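Cfl (Pectobacterium brasiliense, PDB 7A9J) is a coronafacic acid ligase of the ATP-dependent AMP-binding enzyme family that probably activates carboxylic acids as adenylates for amide formation. Local coordinates at residues 374-385 against 400-411; 313-324 against 349-357. The protein carries 1 engineered substitution. One frame throughout, in Å; residues are numbered along the deposited sequence.

Contact 1: 374-385 against 400-411; sequences SNGELLIRSPAK and SDRWLATGDLVR
Strand 376-381 pairs antiparallel first with 408-411, through Gly376 and Val410, and then with 404-406, through Ile380 and Leu404; the register slips by two residues between Glu377 and Leu379, a beta bulge that takes in the corner at Gly407. Two donors of Thr406 grip Leu378 O at this corner: the backbone N, at 3.1 Å, and OG1, at 2.7 Å. OG1 also accepts the N-H of Asp408 in an ST turn, which fixes its rotation. From the other strand the extended chain of Glu377, its CG opposite the backbone N (chi1 -175°), carries OE2 to Gly407 N at 2.8 Å and presents the anti side of the carboxylate to it. Thr406, Gly407 and Asp408 match the TGD motif of adenylate-forming enzymes, whose aspartate holds the nucleotide ribose in relatives. Here Asp408 OD1 is hydrogen-bonded to Tyr334 OH, while OD2 forms a salt bridge with Arg423. Leu378 and Ile380 lie on the buried side against strand 342-346; CB of Leu378 meets CG2 of Val410, and CD1 of Ile380 touches Thr406 CG2 at 3.5 Å. On the other side, Leu379 rests CD2 on Ala405 and its CB near Trp403 CE3. Arg381 crosses the indole, with CB 4.1 Å over the centroid of the six-membered ring and the guanidinium plane turned 35° from the ring. A bend at chi3 (61°) brings NH1 to the carbonyl of Asp401, which lies nearly in the guanidinium plane, while NH2 forms a salt bridge with Glu365. Beyond, Lys385 NZ joins the carbonyls of Ser382 and Ser400. At the far end Arg411 runs alongside Asn375 and gives NH1 to its OD1 at 3.0 Å; ND2 of this amide is bonded to Tyr436.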
loop_
_atom_site.group_PDB
_atom_site.type_symbol
_atom_site.label_atom_id
_atom_site.label_comp_id
_atom_site.label_asym_id
_atom_site.label_seq_id
_atom_site.Cartn_x
_atom_site.Cartn_y
_atom_site.Cartn_z
ATOM N N SER A 374 -20.905 4.691 20.903
ATOM C CA SER A 374 -20.893 4.395 19.473
ATOM C C SER A 374 -19.485 4.234 18.901
ATOM O O SER A 374 -19.352 3.783 17.746
ATOM C CB SER A 374 -21.632 5.481 18.680
ATOM O OG SER A 374 -21.031 6.752 18.879
ATOM N N ASN A 375 -18.429 4.613 19.642
ATOM C CA ASN A 375 -17.059 4.568 19.079
ATOM C C ASN A 375 -16.269 3.395 19.662
ATOM O O ASN A 375 -16.320 3.156 20.882
ATOM C CB ASN A 375 -16.328 5.881 19.410
ATOM C CG ASN A 375 -17.143 7.120 19.026
ATOM O OD1 ASN A 375 -17.878 7.113 18.028
ATOM N ND2 ASN A 375 -16.986 8.179 19.769
ATOM N N GLY A 376 -15.529 2.665 18.814
ATOM C CA GLY A 376 -14.696 1.646 19.428
ATOM C C GLY A 376 -13.655 1.137 18.462
ATOM O O GLY A 376 -13.596 1.553 17.304
ATOM N N GLU A 377 -12.819 0.229 18.957
ATOM C CA GLU A 377 -11.800 -0.364 18.088
ATOM C C GLU A 377 -12.395 -1.192 16.949
ATOM O O GLU A 377 -13.271 -2.033 17.163
ATOM C CB GLU A 377 -10.839 -1.235 18.914
ATOM C CG GLU A 377 -9.713 -1.749 18.013
ATOM C CD GLU A 377 -8.616 -2.515 18.751
ATOM O OE1 GLU A 377 -8.820 -2.886 19.937
ATOM O OE2 GLU A 377 -7.560 -2.748 18.113
ATOM N N LEU A 378 -11.889 -0.959 15.741
ATOM C CA LEU A 378 -12.275 -1.709 14.550
ATOM C C LEU A 378 -11.571 -3.061 14.552
ATOM O O LEU A 378 -10.332 -3.120 14.598
ATOM C CB LEU A 378 -11.905 -0.939 13.292
ATOM C CG LEU A 378 -12.075 -1.656 11.988
ATOM C CD1 LEU A 378 -13.532 -2.027 11.845
ATOM C CD2 LEU A 378 -11.583 -0.691 10.888
ATOM N N LEU A 379 -12.372 -4.125 14.518
ATOM C CA LEU A 379 -11.929 -5.500 14.340
ATOM C C LEU A 379 -12.413 -6.016 12.989
ATOM O O LEU A 379 -13.529 -5.713 12.565
ATOM C CB LEU A 379 -12.491 -6.391 15.454
ATOM C CG LEU A 379 -12.405 -5.901 16.903
ATOM C CD1 LEU A 379 -12.875 -6.962 17.884
ATOM C CD2 LEU A 379 -10.994 -5.520 17.159
ATOM N N ILE A 380 -11.590 -6.808 12.303
ATOM C CA ILE A 380 -11.905 -7.172 10.922
ATOM C C ILE A 380 -11.669 -8.661 10.720
ATOM O O ILE A 380 -10.656 -9.204 11.171
ATOM C CB ILE A 380 -11.089 -6.370 9.880
ATOM C CG1 ILE A 380 -11.341 -4.864 10.053
ATOM C CG2 ILE A 380 -11.467 -6.826 8.412
ATOM C CD1 ILE A 380 -10.299 -4.046 9.336
ATOM N N ARG A 381 -12.600 -9.315 10.031
ATOM C CA ARG A 381 -12.359 -10.630 9.471
ATOM C C ARG A 381 -12.504 -10.562 7.944
ATOM O O ARG A 381 -13.482 -10.006 7.429
ATOM C CB ARG A 381 -13.322 -11.650 10.090
ATOM C CG ARG A 381 -12.955 -13.091 9.812
ATOM C CD ARG A 381 -13.526 -13.954 10.979
ATOM N NE ARG A 381 -14.979 -13.830 11.054
ATOM C CZ ARG A 381 -15.727 -14.291 12.053
ATOM N NH1 ARG A 381 -15.154 -14.916 13.071
ATOM N NH2 ARG A 381 -17.051 -14.129 12.025
ATOM N N SER A 382 -11.529 -11.094 7.246
ATOM C CA SER A 382 -11.482 -10.940 5.785
ATOM C C SER A 382 -11.882 -12.237 5.071
ATOM O O SER A 382 -11.650 -13.333 5.607
ATOM C CB SER A 382 -10.070 -10.523 5.348
ATOM O OG SER A 382 -9.944 -10.662 3.929
ATOM N N PRO A 383 -12.534 -12.152 3.898
ATOM C CA PRO A 383 -12.797 -13.376 3.122
ATOM C C PRO A 383 -11.549 -13.954 2.506
ATOM O O PRO A 383 -11.571 -15.119 2.069
ATOM C CB PRO A 383 -13.793 -12.919 2.047
ATOM C CG PRO A 383 -13.385 -11.489 1.774
ATOM C CD PRO A 383 -13.043 -10.960 3.195
ATOM N N ALA A 384 -10.457 -13.191 2.453
ATOM C CA ALA A 384 -9.171 -13.740 2.028
ATOM C C ALA A 384 -8.437 -14.200 3.279
ATOM O O ALA A 384 -7.809 -13.409 3.988
ATOM C CB ALA A 384 -8.382 -12.729 1.212
ATOM N N LYS A 385 -8.550 -15.484 3.557
ATOM C CA LYS A 385 -7.970 -16.096 4.745
ATOM C C LYS A 385 -6.545 -16.532 4.470
ATOM O O LYS A 385 -6.310 -17.481 3.697
ATOM C CB LYS A 385 -8.792 -17.301 5.174
ATOM C CG LYS A 385 -10.242 -17.041 5.215
ATOM C CD LYS A 385 -10.594 -16.450 6.523
ATOM C CE LYS A 385 -12.099 -16.479 6.686
ATOM N NZ LYS A 385 -12.363 -15.317 7.549
ATOM N N SER A 400 -9.490 -19.837 11.216
ATOM C CA SER A 400 -10.137 -19.078 10.144
ATOM C C SER A 400 -11.214 -18.128 10.660
ATOM O O SER A 400 -11.687 -17.272 9.901
ATOM C CB SER A 400 -10.729 -20.028 9.082
ATOM O OG SER A 400 -11.967 -20.592 9.487
ATOM N N ASP A 401 -11.593 -18.234 11.930
ATOM C CA ASP A 401 -12.584 -17.346 12.509
ATOM C C ASP A 401 -11.970 -16.152 13.229
ATOM O O ASP A 401 -12.718 -15.296 13.705
ATOM C CB ASP A 401 -13.493 -18.132 13.467
ATOM C CG ASP A 401 -12.716 -18.895 14.553
ATOM O OD1 ASP A 401 -11.502 -18.649 14.761
ATOM O OD2 ASP A 401 -13.344 -19.755 15.206
ATOM N N ARG A 402 -10.642 -16.063 13.301
ATOM C CA ARG A 402 -9.993 -15.019 14.091
ATOM C C ARG A 402 -10.374 -13.621 13.594
ATOM O O ARG A 402 -10.545 -13.397 12.389
ATOM C CB ARG A 402 -8.474 -15.192 14.025
ATOM C CG ARG A 402 -7.926 -15.056 12.612
ATOM C CD ARG A 402 -6.429 -15.330 12.519
ATOM N NE ARG A 402 -5.657 -14.474 13.417
ATOM C CZ ARG A 402 -5.242 -13.240 13.124
ATOM N NH1 ARG A 402 -5.520 -12.685 11.942
ATOM N NH2 ARG A 402 -4.545 -12.553 14.024
ATOM N N TRP A 403 -10.532 -12.692 14.539
ATOM C CA TRP A 403 -10.658 -11.260 14.270
ATOM C C TRP A 403 -9.296 -10.589 14.421
ATOM O O TRP A 403 -8.562 -10.877 15.366
ATOM C CB TRP A 403 -11.647 -10.612 15.244
ATOM C CG TRP A 403 -13.043 -11.111 15.034
ATOM C CD1 TRP A 403 -13.623 -12.209 15.608
ATOM C CD2 TRP A 403 -14.027 -10.547 14.164
ATOM N NE1 TRP A 403 -14.919 -12.353 15.147
ATOM C CE2 TRP A 403 -15.185 -11.346 14.254
ATOM C CE3 TRP A 403 -14.038 -9.442 13.309
ATOM C CZ2 TRP A 403 -16.343 -11.072 13.522
ATOM C CZ3 TRP A 403 -15.201 -9.163 12.592
ATOM C CH2 TRP A 403 -16.328 -9.981 12.700
ATOM N N LEU A 404 -8.975 -9.666 13.525
ATOM C CA LEU A 404 -7.761 -8.867 13.654
ATOM C C LEU A 404 -8.101 -7.527 14.308
ATOM O O LEU A 404 -8.936 -6.788 13.783
ATOM C CB LEU A 404 -7.125 -8.619 12.288
ATOM C CG LEU A 404 -5.792 -7.859 12.318
ATOM C CD1 LEU A 404 -4.880 -8.336 11.202
ATOM C CD2 LEU A 404 -6.004 -6.353 12.199
ATOM N N ALA A 405 -7.419 -7.200 15.404
ATOM C CA ALA A 405 -7.566 -5.901 16.054
ATOM C C ALA A 405 -6.672 -4.882 15.367
ATOM O O ALA A 405 -5.444 -4.998 15.408
ATOM C CB ALA A 405 -7.220 -5.993 17.546
ATOM N N THR A 406 -7.280 -3.876 14.750
ATOM C CA THR A 406 -6.524 -2.926 13.935
ATOM C C THR A 406 -5.793 -1.859 14.751
ATOM O O THR A 406 -4.878 -1.218 14.209
ATOM C CB THR A 406 -7.451 -2.187 12.993
ATOM O OG1 THR A 406 -8.391 -1.456 13.799
ATOM C CG2 THR A 406 -8.210 -3.162 12.054
ATOM N N GLY A 407 -6.222 -1.584 15.973
ATOM C CA GLY A 407 -5.727 -0.472 16.748
ATOM C C GLY A 407 -6.328 0.864 16.365
ATOM O O GLY A 407 -5.912 1.880 16.926
ATOM N N ASP A 408 -7.291 0.878 15.439
ATOM C CA ASP A 408 -7.970 2.082 14.951
ATOM C C ASP A 408 -9.374 2.162 15.540
ATOM O O ASP A 408 -10.065 1.154 15.656
ATOM C CB ASP A 408 -8.060 2.091 13.434
ATOM C CG ASP A 408 -6.680 2.236 12.762
ATOM O OD1 ASP A 408 -6.510 1.679 11.665
ATOM O OD2 ASP A 408 -5.774 2.844 13.422
ATOM N N LEU A 409 -9.764 3.362 15.932
ATOM C CA LEU A 409 -11.096 3.657 16.458
ATOM C C LEU A 409 -12.013 4.107 15.328
ATOM O O LEU A 409 -11.606 4.887 14.469
ATOM C CB LEU A 409 -10.999 4.768 17.456
ATOM C CG LEU A 409 -10.152 4.428 18.680
ATOM C CD1 LEU A 409 -10.181 5.589 19.672
ATOM C CD2 LEU A 409 -10.771 3.205 19.341
ATOM N N VAL A 410 -13.251 3.644 15.342
ATOM C CA VAL A 410 -14.201 4.004 14.289
ATOM C C VAL A 410 -15.594 4.142 14.901
ATOM O O VAL A 410 -15.869 3.757 16.049
ATOM C CB VAL A 410 -14.276 2.987 13.132
ATOM C CG1 VAL A 410 -12.940 2.892 12.361
ATOM C CG2 VAL A 410 -14.743 1.623 13.679
ATOM N N ARG A 411 -16.494 4.687 14.079
ATOM C CA ARG A 411 -17.913 4.691 14.340
ATOM C C ARG A 411 -18.564 4.373 13.016
ATOM O O ARG A 411 -18.108 4.865 11.986
ATOM C CB ARG A 411 -18.417 6.059 14.839
ATOM C CG ARG A 411 -19.902 6.117 14.929
ATOM C CD ARG A 411 -20.352 7.456 15.491
ATOM N NE ARG A 411 -19.985 8.590 14.627
ATOM C CZ ARG A 411 -19.082 9.510 14.982
ATOM N NH1 ARG A 411 -18.431 9.410 16.138
ATOM N NH2 ARG A 411 -18.842 10.539 14.187
HETATM O O HOH W 1 -8.941 -11.347 10.794
#

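Contact 2: 313-324 against 349-357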
loop_
_atom_site.group_PDB
_atom_site.type_symbol
_atom_site.label_atom_id
_atom_site.label_comp_id
_atom_site.label_asym_id
_atom_site.label_seq_id
_atom_site.Cartn_x
_atom_site.Cartn_y
_atom_site.Cartn_z
ATOM N N SER A 313 -4.510 4.000 7.497
ATOM C CA SER A 313 -5.007 5.202 8.102
ATOM C C SER A 313 -6.176 5.764 7.302
ATOM O O SER A 313 -6.954 5.036 6.657
ATOM C CB SER A 313 -3.900 6.238 8.178
ATOM O OG SER A 313 -4.269 7.320 9.005
ATOM N N CYS A 314 -6.274 7.081 7.364
ATOM C CA CYS A 314 -7.337 7.860 6.752
ATOM C C CYS A 314 -6.716 8.936 5.858
ATOM O O CYS A 314 -5.715 9.570 6.230
ATOM C CB CYS A 314 -8.175 8.445 7.857
ATOM S SG CYS A 314 -9.355 9.682 7.368
ATOM N N ALA A 315 -7.278 9.128 4.657
ATOM C CA ALA A 315 -6.730 10.126 3.749
ATOM C C ALA A 315 -7.677 11.300 3.522
ATOM O O ALA A 315 -7.656 11.942 2.461
ATOM C CB ALA A 315 -6.347 9.435 2.415
ATOM N N THR A 316 -8.471 11.673 4.540
ATOM C CA THR A 316 -9.447 12.715 4.293
ATOM C C THR A 316 -8.791 14.074 4.060
ATOM O O THR A 316 -9.254 14.840 3.213
ATOM C CB THR A 316 -10.448 12.758 5.484
ATOM O OG1 THR A 316 -11.171 11.491 5.506
ATOM C CG2 THR A 316 -11.413 13.970 5.376
ATOM N N GLU A 317 -7.771 14.456 4.845
ATOM C CA GLU A 317 -7.179 15.771 4.606
ATOM C C GLU A 317 -6.473 15.813 3.249
ATOM O O GLU A 317 -6.535 16.818 2.521
ATOM C CB GLU A 317 -6.197 16.125 5.730
ATOM C CG GLU A 317 -5.370 17.326 5.452
ATOM C CD GLU A 317 -4.213 17.457 6.444
ATOM O OE1 GLU A 317 -3.045 17.546 5.998
ATOM O OE2 GLU A 317 -4.480 17.443 7.671
ATOM N N LEU A 318 -5.788 14.738 2.913
ATOM C CA LEU A 318 -5.154 14.658 1.598
ATOM C C LEU A 318 -6.195 14.817 0.473
ATOM O O LEU A 318 -5.949 15.497 -0.528
ATOM C CB LEU A 318 -4.445 13.314 1.493
ATOM C CG LEU A 318 -3.880 12.910 0.112
ATOM C CD1 LEU A 318 -3.010 13.989 -0.439
ATOM C CD2 LEU A 318 -3.116 11.631 0.311
ATOM N N SER A 319 -7.381 14.220 0.633
ATOM C CA SER A 319 -8.378 14.306 -0.447
ATOM C C SER A 319 -8.804 15.746 -0.694
ATOM O O SER A 319 -9.077 16.136 -1.840
ATOM C CB SER A 319 -9.589 13.423 -0.122
ATOM O OG SER A 319 -10.487 14.137 0.729
ATOM N N GLN A 320 -8.889 16.556 0.380
ATOM C CA GLN A 320 -9.218 17.965 0.224
ATOM C C GLN A 320 -8.142 18.691 -0.588
ATOM O O GLN A 320 -8.448 19.412 -1.549
ATOM C CB GLN A 320 -9.393 18.615 1.618
ATOM C CG GLN A 320 -10.472 17.826 2.490
ATOM C CD GLN A 320 -10.513 18.155 4.011
ATOM O OE1 GLN A 320 -9.826 19.052 4.509
ATOM N NE2 GLN A 320 -11.344 17.404 4.742
ATOM N N LYS A 321 -6.869 18.508 -0.211
ATOM C CA LYS A 321 -5.780 19.135 -0.964
ATOM C C LYS A 321 -5.744 18.629 -2.400
ATOM O O LYS A 321 -5.454 19.388 -3.335
ATOM C CB LYS A 321 -4.446 18.847 -0.286
ATOM C CG LYS A 321 -4.434 19.234 1.190
ATOM C CD LYS A 321 -3.219 18.680 1.917
ATOM C CE LYS A 321 -2.044 19.632 1.771
ATOM N NZ LYS A 321 -0.851 19.178 2.530
ATOM N N PHE A 322 -6.029 17.343 -2.588
ATOM C CA PHE A 322 -5.921 16.760 -3.925
ATOM C C PHE A 322 -7.020 17.289 -4.835
ATOM O O PHE A 322 -6.794 17.527 -6.029
ATOM C CB PHE A 322 -5.975 15.246 -3.813
ATOM C CG PHE A 322 -5.459 14.514 -5.024
ATOM C CD1 PHE A 322 -4.089 14.508 -5.312
ATOM C CD2 PHE A 322 -6.341 13.819 -5.869
ATOM C CE1 PHE A 322 -3.600 13.817 -6.423
ATOM C CE2 PHE A 322 -5.859 13.110 -7.010
ATOM C CZ PHE A 322 -4.510 13.109 -7.274
ATOM N N PHE A 323 -8.225 17.470 -4.296
ATOM C CA PHE A 323 -9.277 18.081 -5.106
ATOM C C PHE A 323 -8.960 19.536 -5.423
ATOM O O PHE A 323 -9.181 19.994 -6.551
ATOM C CB PHE A 323 -10.646 18.004 -4.407
ATOM C CG PHE A 323 -11.757 18.588 -5.249
ATOM C CD1 PHE A 323 -12.290 17.853 -6.317
ATOM C CD2 PHE A 323 -12.234 19.869 -5.007
ATOM C CE1 PHE A 323 -13.278 18.391 -7.127
ATOM C CE2 PHE A 323 -13.236 20.414 -5.808
ATOM C CZ PHE A 323 -13.764 19.673 -6.854
ATOM N N GLU A 324 -8.470 20.287 -4.444
ATOM C CA GLU A 324 -8.155 21.686 -4.729
ATOM C C GLU A 324 -7.162 21.768 -5.872
ATOM O O GLU A 324 -7.287 22.604 -6.772
ATOM C CB GLU A 324 -7.567 22.376 -3.500
ATOM C CG GLU A 324 -8.394 22.307 -2.216
ATOM C CD GLU A 324 -9.493 23.342 -2.136
ATOM O OE1 GLU A 324 -9.581 24.199 -3.047
ATOM O OE2 GLU A 324 -10.267 23.299 -1.151
ATOM N N ILE A 349 -13.499 9.951 -0.977
ATOM C CA ILE A 349 -13.160 10.475 0.357
ATOM C C ILE A 349 -13.699 11.869 0.541
ATOM O O ILE A 349 -14.217 12.225 1.608
ATOM C CB ILE A 349 -11.637 10.473 0.517
ATOM C CG1 ILE A 349 -11.089 9.063 0.330
ATOM C CG2 ILE A 349 -11.347 10.991 1.973
ATOM C CD1 ILE A 349 -9.527 9.107 0.199
ATOM N N TYR A 350 -13.538 12.710 -0.484
ATOM C CA TYR A 350 -13.799 14.109 -0.315
ATOM C C TYR A 350 -15.292 14.383 -0.136
ATOM O O TYR A 350 -15.677 15.422 0.399
ATOM C CB TYR A 350 -13.213 14.852 -1.502
ATOM C CG TYR A 350 -13.314 16.334 -1.418
ATOM C CD1 TYR A 350 -12.865 17.051 -0.276
ATOM C CD2 TYR A 350 -13.869 17.058 -2.446
ATOM C CE1 TYR A 350 -12.971 18.398 -0.206
ATOM C CE2 TYR A 350 -13.976 18.441 -2.384
ATOM C CZ TYR A 350 -13.512 19.109 -1.267
ATOM O OH TYR A 350 -13.630 20.466 -1.177
ATOM N N ALA A 351 -16.143 13.436 -0.583
ATOM C CA ALA A 351 -17.585 13.616 -0.425
ATOM C C ALA A 351 -18.028 13.636 1.055
ATOM O O ALA A 351 -19.126 14.108 1.394
ATOM C CB ALA A 351 -18.311 12.482 -1.150
ATOM N N ILE A 352 -17.214 13.040 1.916
ATOM C CA ILE A 352 -17.539 12.947 3.350
ATOM C C ILE A 352 -16.707 13.984 4.085
ATOM O O ILE A 352 -15.469 13.921 4.024
ATOM C CB ILE A 352 -17.223 11.534 3.883
ATOM C CG1 ILE A 352 -17.845 10.435 2.980
ATOM C CG2 ILE A 352 -17.696 11.435 5.337
ATOM C CD1 ILE A 352 -19.287 10.604 2.843
ATOM N N ASN A 353 -17.386 14.913 4.749
ATOM C CA ASN A 353 -16.692 16.035 5.407
ATOM C C ASN A 353 -15.882 15.543 6.604
ATOM O O ASN A 353 -14.760 16.009 6.798
ATOM C CB ASN A 353 -17.676 17.154 5.756
ATOM C CG ASN A 353 -18.166 17.865 4.478
ATOM O OD1 ASN A 353 -17.397 18.585 3.812
ATOM N ND2 ASN A 353 -19.403 17.578 4.076
ATOM N N GLU A 354 -16.375 14.507 7.333
ATOM C CA GLU A 354 -15.631 13.932 8.473
ATOM C C GLU A 354 -14.522 12.985 7.994
ATOM O O GLU A 354 -14.673 12.307 6.987
ATOM C CB GLU A 354 -16.561 13.122 9.362
ATOM C CG GLU A 354 -17.854 13.885 9.844
ATOM C CD GLU A 354 -19.138 13.460 9.037
ATOM O OE1 GLU A 354 -20.165 13.230 9.716
ATOM O OE2 GLU A 354 -19.135 13.346 7.753
ATOM N N PRO A 355 -13.429 12.850 8.742
ATOM C CA PRO A 355 -12.467 11.789 8.435
ATOM C C PRO A 355 -13.121 10.419 8.399
ATOM O O PRO A 355 -13.894 10.041 9.280
ATOM C CB PRO A 355 -11.439 11.899 9.574
ATOM C CG PRO A 355 -11.560 13.298 10.024
ATOM C CD PRO A 355 -13.081 13.532 10.017
ATOM N N SER A 356 -12.891 9.718 7.310
ATOM C CA SER A 356 -13.529 8.431 7.136
ATOM C C SER A 356 -12.676 7.489 6.291
ATOM O O SER A 356 -11.788 7.879 5.518
ATOM C CB SER A 356 -14.951 8.607 6.523
ATOM O OG SER A 356 -14.826 9.044 5.185
ATOM N N ILE A 357 -12.889 6.211 6.528
ATOM C CA ILE A 357 -12.181 5.229 5.728
ATOM C C ILE A 357 -13.048 4.442 4.776
ATOM O O ILE A 357 -12.492 3.638 3.970
ATOM C CB ILE A 357 -11.362 4.252 6.572
ATOM C CG1 ILE A 357 -12.276 3.492 7.543
ATOM C CG2 ILE A 357 -10.213 5.013 7.230
ATOM C CD1 ILE A 357 -11.482 2.524 8.396
HETATM O O HOH W 2 -9.615 7.685 3.766
HETATM O O HOH W 3 -13.695 11.609 4.342
#
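Thr316 OG1 accepts the backbone N-H of Ser356 at 3.1 Å, where the first turn of helix 316-326 meets the start of strand 356-360. The helix links parallel strands 306-311 and 331-335 of the AMP-binding fold, and Ala315 holds its N-cap position. Standing beside the backbone N (chi1 -64°), the Thr316 hydroxyl also lies close over Pro355 CA and bonds to a water shared with Ser356 OG. At the N-terminal end of the helix Cys314 SG receives the N-H of Thr316 and packs on Pro355 CB. A second water bridges the contact there, accepting from Ala315 N and donating to Ser356 O at 2.8 Å. Ile349 is wedged alongside: CG2 fits against Thr316 CA and Ser319 OG, and CD1 reaches Ala315 CB. Further along the helix Tyr350 lies across its surface. Gln320 CG meets the edge of the phenol ring, and Phe323 CB sits 4.2 Å from the ring centroid, over one face. The two rings are nearly parallel but slid apart, with centroids 5.0 Å from each other, so that CD2 of Phe323 and CE2 of Tyr350 make the close approach. Farther out, helix 437-445 brings Asn442 against Thr316 and Pro355. Gln320 OE1 is bonded to Gln446 NE2, and Ser356 OG is hydrogen-bonded to His346 NE2.

Overall arrangement
The centres of contacts 1 and 2 lie 22 Å apart, yet the two meet at Ile357, whose CD1 is 4.1 Å from Leu378 CD2 and 4.2 Å from Val410 CG1. Strand 418-423 joins them through the backbone, pairing with 356-360 on one side and with 408-412 on the other. Neither supplies a residue to the pocket of the bound indene carboxylic acid; the side chains of Leu404 and Ser313 each come to about 10 Å of the ligand. Contact 1 reaches the pocket through Asp408 and Tyr334 and through Leu404, which touches Gln336; contact 2 begins just after the pocket residues Gly310 and Gly311.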